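Local coordinates for caspase recruitment domain-containing protein 19 (Homo sapiens, PDB 4FH0) that helps inhibit NF-kappa-B activation induced by BCL10, with which it associates through CARD-CARD interaction, at residues V12-M17 with E80-L85. The protein carries 2 engineered substitutions. Sequence-based numbering, arbitrary orientation. Where two conformers were deposited one is given.
Engineered in segment 12-17: Met-17 (natural residue Phe).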
# COMPACT_ATOMS: atom_id res chain seq x y z
N VAL A 12 -0.73 -8.26 -6.83
CA VAL A 12 -1.62 -9.40 -6.61
C VAL A 12 -0.86 -10.52 -5.95
O VAL A 12 -1.33 -11.11 -4.98
CB VAL A 12 -2.25 -9.86 -7.94
CG1 VAL A 12 -2.86 -11.28 -7.81
CG2 VAL A 12 -3.28 -8.85 -8.41
N GLN A 13 0.33 -10.82 -6.45
CA GLN A 13 1.14 -11.89 -5.88
C GLN A 13 1.49 -11.61 -4.42
O GLN A 13 1.39 -12.50 -3.59
CB GLN A 13 2.44 -12.10 -6.67
CG GLN A 13 3.27 -13.25 -6.13
CD GLN A 13 4.61 -13.45 -6.84
OE1 GLN A 13 4.89 -12.81 -7.86
NE2 GLN A 13 5.45 -14.32 -6.29
N ASP A 14 1.87 -10.38 -4.12
CA ASP A 14 2.36 -10.01 -2.80
C ASP A 14 1.28 -9.72 -1.76
O ASP A 14 1.61 -9.53 -0.59
CB ASP A 14 3.23 -8.75 -2.91
CG ASP A 14 4.56 -9.01 -3.59
OD1 ASP A 14 5.02 -10.17 -3.59
OD2 ASP A 14 5.18 -8.04 -4.08
N THR A 15 0.03 -9.61 -2.17
CA THR A 15 -1.02 -9.17 -1.26
C THR A 15 -1.20 -10.01 -0.00
O THR A 15 -1.25 -9.46 1.11
CB THR A 15 -2.36 -8.92 -2.01
OG1 THR A 15 -2.26 -7.70 -2.74
CG2 THR A 15 -3.51 -8.79 -1.04
N PRO A 16 -1.27 -11.34 -0.14
CA PRO A 16 -1.40 -12.13 1.09
C PRO A 16 -0.25 -11.92 2.09
O PRO A 16 -0.51 -11.79 3.29
CB PRO A 16 -1.51 -13.57 0.56
CG PRO A 16 -2.10 -13.40 -0.76
CD PRO A 16 -1.48 -12.16 -1.33
N MSE A 17 0.98 -11.81 1.63
CA MSE A 17 2.08 -11.54 2.55
C MSE A 17 1.99 -10.13 3.14
O MSE A 17 2.15 -9.95 4.34
CB MSE A 17 3.42 -11.76 1.86
CG MSE A 17 3.79 -13.23 1.80
SE MSE A 17 5.65 -13.51 1.30
CE MSE A 17 6.48 -12.68 2.85
N GLU A 80 3.69 3.16 -7.82
CA GLU A 80 3.89 4.15 -6.77
C GLU A 80 3.80 3.51 -5.40
O GLU A 80 4.52 3.89 -4.49
CB GLU A 80 2.90 5.30 -6.92
CG GLU A 80 3.09 6.10 -8.19
CD GLU A 80 4.44 6.81 -8.26
OE1 GLU A 80 5.03 7.14 -7.21
OE2 GLU A 80 4.91 7.05 -9.39
N PHE A 81 2.90 2.54 -5.23
CA PHE A 81 2.83 1.83 -3.96
C PHE A 81 4.17 1.17 -3.64
O PHE A 81 4.64 1.25 -2.51
CB PHE A 81 1.71 0.79 -3.96
CG PHE A 81 1.74 -0.06 -2.74
CD1 PHE A 81 1.25 0.41 -1.53
CD2 PHE A 81 2.28 -1.33 -2.79
CE1 PHE A 81 1.30 -0.40 -0.39
CE2 PHE A 81 2.37 -2.10 -1.65
CZ PHE A 81 1.86 -1.65 -0.46
N TYR A 82 4.78 0.49 -4.61
CA TYR A 82 6.06 -0.17 -4.34
C TYR A 82 7.13 0.83 -3.97
O TYR A 82 7.96 0.54 -3.11
CB TYR A 82 6.50 -1.05 -5.50
CG TYR A 82 5.81 -2.40 -5.46
CD1 TYR A 82 4.65 -2.65 -6.16
CD2 TYR A 82 6.31 -3.43 -4.68
CE1 TYR A 82 4.01 -3.87 -6.08
CE2 TYR A 82 5.69 -4.66 -4.62
CZ TYR A 82 4.54 -4.89 -5.30
OH TYR A 82 3.89 -6.11 -5.22
N ARG A 83 7.13 2.00 -4.59
CA ARG A 83 8.09 3.01 -4.21
C ARG A 83 7.83 3.47 -2.77
O ARG A 83 8.76 3.60 -1.98
CB ARG A 83 8.07 4.20 -5.16
CG ARG A 83 9.00 5.31 -4.65
CD ARG A 83 9.37 6.28 -5.75
NE ARG A 83 9.98 7.52 -5.25
CZ ARG A 83 9.28 8.59 -4.90
NH1 ARG A 83 7.96 8.58 -4.99
NH2 ARG A 83 9.89 9.68 -4.48
N ALA A 84 6.57 3.67 -2.41
CA ALA A 84 6.23 4.10 -1.06
C ALA A 84 6.63 3.05 -0.03
O ALA A 84 7.07 3.36 1.09
CB ALA A 84 4.73 4.41 -0.97
N LEU A 85 6.44 1.79 -0.39
CA LEU A 85 6.83 0.68 0.48
C LEU A 85 8.34 0.64 0.67
O LEU A 85 8.83 0.40 1.78
CB LEU A 85 6.34 -0.64 -0.12
CG LEU A 85 6.43 -1.87 0.76
CD1 LEU A 85 5.39 -1.85 1.87
CD2 LEU A 85 6.28 -3.14 -0.09
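Tyr-82 reaches across from its helix and meets the side chain of Asp-14 through its hydroxyl, which lies against the carboxylate. The hydroxyl is the donor of a short hydrogen bond, 2.6 Å from Tyr-82 OH to Asp-14 OD2, and the acceptor oxygen lies at the edge of the ring, in its plane. At the carboxylate the phenol arrives on the anti side of Asp-14 OD2, 29° out of the carboxylate plane, and the two flat groups are turned 61° against each other. Contact reaches back along the aspartate as far as Asp-14 CB, 3.6 Å from Tyr-82 OH. With CG of Tyr-82 opposite the carbonyl carbon and beside the backbone N (chi1 -82°), the ring is carried across to Asp-14 although the CB does not itself point there, and its length spans backbones whose nearest CA atoms, those of Asp-14 and Tyr-82, stand 10.6 Å apart. The helices so joined, 7-18 and 75-88, belong to the all-helical bundle of a caspase recruitment domain, and this polar link between them is buried. Its acceptor is shared, because Asp-14 OD2 is also hydrogen-bonded to Ser-98, in the segment that follows helix 90-95, while Arg-10 makes a cation-pi contact with the tyrosine ring. A phenylalanine in place of Tyr-82 would keep the ring but would probably leave the buried carboxylate without one of its hydrogen-bond partners. From the same helix as the tyrosine, Phe-81 and Leu-85 turn toward helix 7-18 and pack on Leu-18.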